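Local coordinates for protein glycoside hydrolase YxiA (Bacillus licheniformis, PDB 3LV4) that probably hydrolyses alpha-1,5-linked L-arabinan as a calcium-binding family 43 glycoside hydrolase of the endo-arabinanase type, at residues Leu76-Val81 with Val146-Thr151; Val13-Ile18 with Phe28-Ala33. One frame throughout, in Å; residues are numbered along the deposited sequence.

Contact 1 of 2, residues Leu76-Val81 with Val146-Thr151; sequences LWAPDV and VVDPHT
Ala-78 and Asp-148 face each other with CA atoms 5.0 Å apart, and from there the two chains run side by side in the same sense, 7° from parallel, with the CA atoms of Asp-80 and His-150 at 5.5 Å. The backbones make no direct hydrogen bond; Asp-80 bridges them with its side chain. Its CG lies anti to the backbone N (chi1 -170°), which sends OD2 across to accept from Thr-151 N at 2.9 Å, nearly straight (160°), on the anti side of the carboxylate and somewhat out of its plane. The same OD2 sits in the plane of the His-150 ring, at its edge, 3.2 Å from CD2, with carboxylate and ring turned steeply against each other. Asp suits the place because its other oxygen, OD1, serves Ser-17 OG. His-150 in turn is held through ND1 by the backbone N of Ile-205. Further back, the small Ala-78 leaves room for Asp-148 OD1 to come within 3.3 Å of its CB, while Ala-78 O touches Pro-149 CD, an apolar ring edge, at 3.2 Å. A water 2.7 Å from Pro-149 O can donate to it or to Pro-79 O, having more acceptors in reach than protons. Toward the start of both segments Trp-77 CE3 meets Val-147 CG1 obliquely at 4.0 Å. Side-by-side inner strands of successive four-stranded antiparallel sheets are characteristic of the five-bladed beta-propeller of family 43, whose central active site includes Asp-148, predicted to orient the proton donor and modulate its pKa.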
ATOM      1  N   LEU A  76       2.099  -4.883 -18.893  1.00 10.47           N
ATOM      2  CA  LEU A  76       1.183  -5.364 -17.864  1.00  9.39           C
ATOM      3  C   LEU A  76       1.167  -4.403 -16.682  1.00  8.69           C
ATOM      4  O   LEU A  76       2.182  -3.795 -16.352  1.00 10.94           O
ATOM      5  CB  LEU A  76       1.593  -6.766 -17.393  1.00  8.80           C
ATOM      6  CG  LEU A  76       1.557  -7.883 -18.452  1.00  9.28           C
ATOM      7  CD1 LEU A  76       2.301  -9.139 -17.981  1.00 10.19           C
ATOM      8  CD2 LEU A  76       0.122  -8.232 -18.851  1.00 11.89           C
ATOM      9  N   TRP A  77       0.009  -4.264 -16.048  1.00  7.65           N
ATOM     10  CA  TRP A  77      -0.089  -3.435 -14.859  1.00  8.23           C
ATOM     11  C   TRP A  77       0.099  -4.273 -13.593  1.00  9.74           C
ATOM     12  O   TRP A  77       0.727  -5.337 -13.642  1.00 10.29           O
ATOM     13  CB  TRP A  77      -1.376  -2.597 -14.854  1.00 11.57           C
ATOM     14  CG  TRP A  77      -1.269  -1.375 -15.755  1.00 13.71           C
ATOM     15  CD1 TRP A  77      -0.270  -1.107 -16.649  1.00 16.15           C
ATOM     16  CD2 TRP A  77      -2.185  -0.272 -15.839  1.00 15.51           C
ATOM     17  NE1 TRP A  77      -0.510   0.089 -17.288  1.00 17.99           N
ATOM     18  CE2 TRP A  77      -1.678   0.621 -16.806  1.00 18.16           C
ATOM     19  CE3 TRP A  77      -3.384   0.044 -15.193  1.00 17.81           C
ATOM     20  CZ2 TRP A  77      -2.325   1.809 -17.137  1.00 18.54           C
ATOM     21  CZ3 TRP A  77      -4.024   1.228 -15.519  1.00 18.99           C
ATOM     22  CH2 TRP A  77      -3.495   2.094 -16.486  1.00 19.73           C
ATOM     23  N   ALA A  78      -0.416  -3.790 -12.461  1.00 10.55           N
ATOM     24  CA  ALA A  78      -0.016  -4.327 -11.156  1.00  9.29           C
ATOM     25  C   ALA A  78      -0.647  -5.683 -10.839  1.00  9.59           C
ATOM     26  O   ALA A  78      -1.862  -5.785 -10.693  1.00 10.19           O
ATOM     27  CB  ALA A  78      -0.327  -3.303 -10.035  1.00  8.60           C
ATOM     28  N   PRO A  79       0.184  -6.728 -10.713  1.00  9.41           N
ATOM     29  CA  PRO A  79      -0.333  -8.078 -10.483  1.00  8.80           C
ATOM     30  C   PRO A  79      -0.418  -8.430  -9.001  1.00  9.01           C
ATOM     31  O   PRO A  79      -0.002  -7.664  -8.129  1.00  9.54           O
ATOM     32  CB  PRO A  79       0.761  -8.937 -11.103  1.00  9.05           C
ATOM     33  CG  PRO A  79       2.017  -8.211 -10.677  1.00  7.50           C
ATOM     34  CD  PRO A  79       1.657  -6.728 -10.833  1.00  6.98           C
ATOM     35  N   ASP A  80      -0.953  -9.611  -8.722  1.00  7.74           N
ATOM     36  CA  ASP A  80      -0.674 -10.263  -7.453  1.00  7.06           C
ATOM     37  C   ASP A  80      -0.261 -11.693  -7.726  1.00  8.31           C
ATOM     38  O   ASP A  80      -0.714 -12.302  -8.688  1.00 10.23           O
ATOM     39  CB  ASP A  80      -1.885 -10.242  -6.523  1.00  7.70           C
ATOM     40  CG  ASP A  80      -1.534 -10.697  -5.114  1.00  9.84           C
ATOM     41  OD1 ASP A  80      -0.372 -10.484  -4.701  1.00 12.23           O
ATOM     42  OD2 ASP A  80      -2.402 -11.278  -4.427  1.00 10.39           O
ATOM     43  N   VAL A  81       0.619 -12.223  -6.891  1.00  8.51           N
ATOM     44  CA  VAL A  81       0.911 -13.648  -6.913  1.00  8.66           C
ATOM     45  C   VAL A  81       0.562 -14.203  -5.550  1.00  9.28           C
ATOM     46  O   VAL A  81       0.951 -13.640  -4.521  1.00  9.38           O
ATOM     47  CB  VAL A  81       2.387 -13.934  -7.235  1.00  9.75           C
ATOM     48  CG1 VAL A  81       2.687 -15.430  -7.086  1.00  9.68           C
ATOM     49  CG2 VAL A  81       2.722 -13.449  -8.638  1.00 11.59           C
ATOM     50  N   VAL A 146     -10.571  -3.253 -14.385  1.00  7.37           N
ATOM     51  CA  VAL A 146     -10.209  -4.573 -13.857  1.00  7.13           C
ATOM     52  C   VAL A 146      -8.697  -4.783 -13.733  1.00  7.83           C
ATOM     53  O   VAL A 146      -8.099  -5.624 -14.417  1.00  9.06           O
ATOM     54  CB  VAL A 146     -10.896  -5.727 -14.640  1.00  7.69           C
ATOM     55  CG1 VAL A 146     -12.408  -5.575 -14.547  1.00 10.30           C
ATOM     56  CG2 VAL A 146     -10.454  -5.750 -16.115  1.00  8.95           C
ATOM     57  N   VAL A 147      -8.096  -4.019 -12.824  1.00  7.72           N
ATOM     58  CA  VAL A 147      -6.660  -4.053 -12.612  1.00  8.19           C
ATOM     59  C   VAL A 147      -6.367  -4.083 -11.105  1.00  8.10           C
ATOM     60  O   VAL A 147      -7.290  -4.063 -10.284  1.00  7.72           O
ATOM     61  CB  VAL A 147      -5.975  -2.819 -13.256  1.00  8.47           C
ATOM     62  CG1 VAL A 147      -6.227  -2.797 -14.760  1.00  6.91           C
ATOM     63  CG2 VAL A 147      -6.477  -1.508 -12.605  1.00  8.85           C
ATOM     64  N   ASP A 148      -5.088  -4.151 -10.747  1.00  8.24           N
ATOM     65  CA  ASP A 148      -4.663  -4.030  -9.349  1.00 10.61           C
ATOM     66  C   ASP A 148      -5.293  -5.034  -8.375  1.00  9.66           C
ATOM     67  O   ASP A 148      -5.786  -4.637  -7.325  1.00 10.63           O
ATOM     68  CB  ASP A 148      -4.932  -2.609  -8.826  1.00 10.59           C
ATOM     69  CG  ASP A 148      -4.073  -1.558  -9.494  1.00 12.59           C
ATOM     70  OD1 ASP A 148      -3.329  -1.892 -10.448  1.00 12.52           O
ATOM     71  OD2 ASP A 148      -4.150  -0.384  -9.055  1.00 12.23           O
ATOM     72  N   PRO A 149      -5.246  -6.337  -8.694  1.00  8.16           N
ATOM     73  CA  PRO A 149      -5.797  -7.323  -7.761  1.00  8.96           C
ATOM     74  C   PRO A 149      -4.910  -7.603  -6.543  1.00  7.66           C
ATOM     75  O   PRO A 149      -3.684  -7.456  -6.593  1.00  7.40           O
ATOM     76  CB  PRO A 149      -5.857  -8.590  -8.616  1.00  9.36           C
ATOM     77  CG  PRO A 149      -4.657  -8.426  -9.539  1.00  9.01           C
ATOM     78  CD  PRO A 149      -4.734  -6.970  -9.926  1.00  6.99           C
ATOM     79  N   HIS A 150      -5.559  -7.999  -5.453  1.00  7.86           N
ATOM     80  CA  HIS A 150      -4.902  -8.679  -4.346  1.00  7.23           C
ATOM     81  C   HIS A 150      -5.770  -9.864  -3.950  1.00  8.44           C
ATOM     82  O   HIS A 150      -6.908  -9.689  -3.510  1.00  8.62           O
ATOM     83  CB  HIS A 150      -4.721  -7.764  -3.138  1.00  7.10           C
ATOM     84  CG  HIS A 150      -4.179  -8.481  -1.942  1.00  8.13           C
ATOM     85  ND1 HIS A 150      -4.490  -8.122  -0.649  1.00  8.07           N
ATOM     86  CD2 HIS A 150      -3.366  -9.558  -1.856  1.00  7.93           C
ATOM     87  CE1 HIS A 150      -3.871  -8.940   0.187  1.00  8.06           C
ATOM     88  NE2 HIS A 150      -3.186  -9.822  -0.519  1.00  8.82           N
ATOM     89  N   THR A 151      -5.227 -11.062  -4.117  1.00  7.64           N
ATOM     90  CA  THR A 151      -5.951 -12.291  -3.830  1.00  8.27           C
ATOM     91  C   THR A 151      -5.429 -12.862  -2.529  1.00  9.20           C
ATOM     92  O   THR A 151      -4.223 -13.082  -2.372  1.00 10.12           O
ATOM     93  CB  THR A 151      -5.759 -13.310  -4.964  1.00  9.53           C
ATOM     94  OG1 THR A 151      -6.321 -12.774  -6.174  1.00 10.48           O
ATOM     95  CG2 THR A 151      -6.434 -14.637  -4.619  1.00  9.25           C
TER
HETATM   96  O   HOH W   1      -2.280  -5.400  -7.661  1.00  7.35           O

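Contact 2 of 2, residues Val13-Ile18 with Phe28-Ala33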
ATOM      1  N   VAL A  13      10.709  -1.903  -8.862  1.00  9.85           N
ATOM      2  CA  VAL A  13       9.526  -2.737  -9.046  1.00  9.48           C
ATOM      3  C   VAL A  13       8.324  -1.875  -8.709  1.00  9.46           C
ATOM      4  O   VAL A  13       8.041  -1.625  -7.537  1.00 10.39           O
ATOM      5  CB  VAL A  13       9.529  -3.992  -8.118  1.00  9.62           C
ATOM      6  CG1 VAL A  13       8.240  -4.803  -8.291  1.00 10.89           C
ATOM      7  CG2 VAL A  13      10.730  -4.871  -8.395  1.00  9.73           C
ATOM      8  N   HIS A  14       7.630  -1.406  -9.739  1.00  8.86           N
ATOM      9  CA  HIS A  14       6.461  -0.548  -9.543  1.00  8.14           C
ATOM     10  C   HIS A  14       5.282  -1.379  -9.022  1.00  9.16           C
ATOM     11  O   HIS A  14       5.037  -2.484  -9.509  1.00 11.16           O
ATOM     12  CB  HIS A  14       6.095   0.127 -10.872  1.00  8.99           C
ATOM     13  CG  HIS A  14       5.411   1.449 -10.716  1.00  9.35           C
ATOM     14  ND1 HIS A  14       6.100   2.632 -10.527  1.00 14.02           N
ATOM     15  CD2 HIS A  14       4.097   1.784 -10.743  1.00  8.28           C
ATOM     16  CE1 HIS A  14       5.243   3.632 -10.436  1.00  8.86           C
ATOM     17  NE2 HIS A  14       4.020   3.144 -10.562  1.00 11.82           N
ATOM     18  N   ASP A  15       4.568  -0.852  -8.027  1.00  8.35           N
ATOM     19  CA  ASP A  15       3.379  -1.518  -7.491  1.00  7.53           C
ATOM     20  C   ASP A  15       3.691  -2.908  -6.915  1.00  8.79           C
ATOM     21  O   ASP A  15       3.034  -3.898  -7.256  1.00  8.90           O
ATOM     22  CB  ASP A  15       2.326  -1.649  -8.600  1.00  7.28           C
ATOM     23  CG  ASP A  15       2.134  -0.355  -9.371  1.00  8.66           C
ATOM     24  OD1 ASP A  15       1.941   0.708  -8.723  1.00  7.93           O
ATOM     25  OD2 ASP A  15       2.182  -0.392 -10.624  1.00 10.66           O
ATOM     26  N   PRO A  16       4.682  -2.986  -6.018  1.00  8.33           N
ATOM     27  CA  PRO A  16       5.159  -4.283  -5.520  1.00  8.42           C
ATOM     28  C   PRO A  16       4.117  -5.044  -4.694  1.00 10.00           C
ATOM     29  O   PRO A  16       3.509  -4.482  -3.768  1.00  9.60           O
ATOM     30  CB  PRO A  16       6.340  -3.890  -4.624  1.00  7.96           C
ATOM     31  CG  PRO A  16       5.959  -2.515  -4.140  1.00  6.84           C
ATOM     32  CD  PRO A  16       5.361  -1.859  -5.358  1.00  8.56           C
ATOM     33  N   SER A  17       3.929  -6.318  -5.024  1.00  8.25           N
ATOM     34  CA  SER A  17       3.043  -7.198  -4.262  1.00  7.99           C
ATOM     35  C   SER A  17       3.866  -8.322  -3.625  1.00  9.95           C
ATOM     36  O   SER A  17       4.428  -9.177  -4.319  1.00 10.57           O
ATOM     37  CB  SER A  17       1.929  -7.760  -5.156  1.00  8.98           C
ATOM     38  OG  SER A  17       0.803  -8.163  -4.386  1.00 10.42           O
ATOM     39  N   ILE A  18       3.933  -8.303  -2.298  1.00  6.90           N
ATOM     40  CA  ILE A  18       4.817  -9.183  -1.535  1.00  9.20           C
ATOM     41  C   ILE A  18       4.287 -10.608  -1.400  1.00  8.95           C
ATOM     42  O   ILE A  18       3.082 -10.832  -1.244  1.00 10.91           O
ATOM     43  CB  ILE A  18       5.080  -8.590  -0.114  1.00  9.22           C
ATOM     44  CG1 ILE A  18       6.210  -9.331   0.610  1.00 12.36           C
ATOM     45  CG2 ILE A  18       3.801  -8.596   0.733  1.00 12.21           C
ATOM     46  CD1 ILE A  18       7.594  -8.919   0.167  1.00 14.76           C
ATOM     47  N   PHE A  28       6.249  -8.801  -6.758  1.00  9.14           N
ATOM     48  CA  PHE A  28       5.838  -8.808  -8.162  1.00  8.49           C
ATOM     49  C   PHE A  28       5.133  -7.502  -8.446  1.00  7.37           C
ATOM     50  O   PHE A  28       4.234  -7.100  -7.700  1.00  8.92           O
ATOM     51  CB  PHE A  28       4.906  -9.989  -8.460  1.00  7.77           C
ATOM     52  CG  PHE A  28       5.591 -11.329  -8.383  1.00  7.63           C
ATOM     53  CD1 PHE A  28       5.685 -12.006  -7.175  1.00  8.93           C
ATOM     54  CD2 PHE A  28       6.154 -11.902  -9.521  1.00  8.72           C
ATOM     55  CE1 PHE A  28       6.323 -13.238  -7.100  1.00 10.86           C
ATOM     56  CE2 PHE A  28       6.789 -13.142  -9.462  1.00  8.70           C
ATOM     57  CZ  PHE A  28       6.881 -13.808  -8.248  1.00 10.91           C
ATOM     58  N   GLY A  29       5.552  -6.826  -9.514  1.00  7.91           N
ATOM     59  CA  GLY A  29       5.042  -5.501  -9.811  1.00 10.03           C
ATOM     60  C   GLY A  29       4.604  -5.368 -11.248  1.00 10.04           C
ATOM     61  O   GLY A  29       4.567  -6.354 -11.992  1.00 10.10           O
ATOM     62  N   SER A  30       4.259  -4.144 -11.636  1.00 10.51           N
ATOM     63  CA  SER A  30       3.868  -3.875 -13.015  1.00  8.04           C
ATOM     64  C   SER A  30       5.012  -4.155 -13.997  1.00  8.14           C
ATOM     65  O   SER A  30       6.184  -4.249 -13.600  1.00 11.20           O
ATOM     66  CB  SER A  30       3.369  -2.437 -13.149  1.00  7.98           C
ATOM     67  OG  SER A  30       2.230  -2.247 -12.315  1.00  9.64           O
ATOM     68  N   HIS A  31       4.656  -4.300 -15.272  1.00  9.40           N
ATOM     69  CA  HIS A  31       5.625  -4.546 -16.346  1.00  8.03           C
ATOM     70  C   HIS A  31       6.356  -5.864 -16.142  1.00  9.11           C
ATOM     71  O   HIS A  31       7.505  -6.031 -16.574  1.00 11.37           O
ATOM     72  CB  HIS A  31       6.597  -3.366 -16.457  1.00 11.07           C
ATOM     73  CG  HIS A  31       5.896  -2.044 -16.491  1.00 13.60           C
ATOM     74  ND1 HIS A  31       6.060  -1.083 -15.520  1.00 18.10           N
ATOM     75  CD2 HIS A  31       4.973  -1.559 -17.352  1.00 11.48           C
ATOM     76  CE1 HIS A  31       5.292  -0.042 -15.800  1.00 15.12           C
ATOM     77  NE2 HIS A  31       4.623  -0.307 -16.907  1.00 16.35           N
ATOM     78  N   LEU A  32       5.674  -6.799 -15.486  1.00  8.52           N
ATOM     79  CA  LEU A  32       6.219  -8.135 -15.236  1.00  7.96           C
ATOM     80  C   LEU A  32       7.577  -8.024 -14.542  1.00  8.84           C
ATOM     81  O   LEU A  32       8.496  -8.812 -14.802  1.00  9.56           O
ATOM     82  CB  LEU A  32       6.324  -8.935 -16.542  1.00  8.35           C
ATOM     83  CG  LEU A  32       6.314 -10.466 -16.406  1.00  8.55           C
ATOM     84  CD1 LEU A  32       5.153 -10.932 -15.530  1.00  9.42           C
ATOM     85  CD2 LEU A  32       6.276 -11.159 -17.789  1.00  8.87           C
ATOM     86  N   ALA A  33       7.693  -7.030 -13.664  1.00  8.13           N
ATOM     87  CA  ALA A  33       8.910  -6.820 -12.877  1.00  9.28           C
ATOM     88  C   ALA A  33       8.849  -7.620 -11.582  1.00 10.23           C
ATOM     89  O   ALA A  33       7.767  -7.853 -11.042  1.00  9.88           O
ATOM     90  CB  ALA A  33       9.091  -5.336 -12.562  1.00  9.15           C
TER
HETATM   91  O   HOH W   2       7.816  -2.241 -12.473  1.00  9.76           O
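Ser-30 grips two neighbouring residues at once. Its OG donates to Asp-15 OD2 over a short 2.5 Å, using the anti lone pair of that oxygen, and its N donates to His-14 O at 2.8 Å. With OG turned in beside the backbone N (chi1 -61°), both donors of this small residue face the same turn of chain. Asp-15, the predicted proton acceptor, has a left-handed backbone (phi 60°, psi 52°) just before Pro-16, and OD1 makes a further, weak hydrogen bond with His-308 NE2. Behind Ser-30, Gly-29 has no side chain, which allows His-14 O to lie 3.0 Å from its CA; Val-13 CG1 packs on the same glycine, 3.6 Å from its N. This site grows out of a beta hairpin, strands 17-21 and 24-29, which opens the first four-stranded blade of the propeller. Ser-17 and Phe-28 form an antiparallel hydrogen-bonded pair of it, Ser-17 N to Phe-28 O at 2.8 Å and Phe-28 N to Ser-17 O at 3.1 Å. One water also links the segments, accepting from His-14 N at 2.9 Å and donating to Ser-30 O. Gly-29 N donates forward to Ala-33 O, closing the turn that contains Ser-30. Farther out, the His-14 ring stacks on His-308 and meets His-318 edge-to-face, and Pro-16 rests on Ile-306 and Val-27.

The two contacts, with centres 9 Å apart, meet directly. A probable hydrogen bond of 2.6 Å between Asp-80 OD1 and Ser-17 OG joins the inner strands of two blades; another, Leu-76 O to His-31 N at 2.7 Å, joins the loop before strand 80-83 to the turn after strand 24-29. Asp-15, the predicted proton acceptor, and Asp-148 bring both contacts into one predicted active site: the side chain of Asp-15 is about 6 Å from that of Asp-148. The side chain of His-291, which binds calcium in a structure of this protein, comes within about 3 Å of each. Between nearest atoms, a bound calcium ion lies about 4 Å from the Ser-17 side chain and about 5 Å from that of Ala-78.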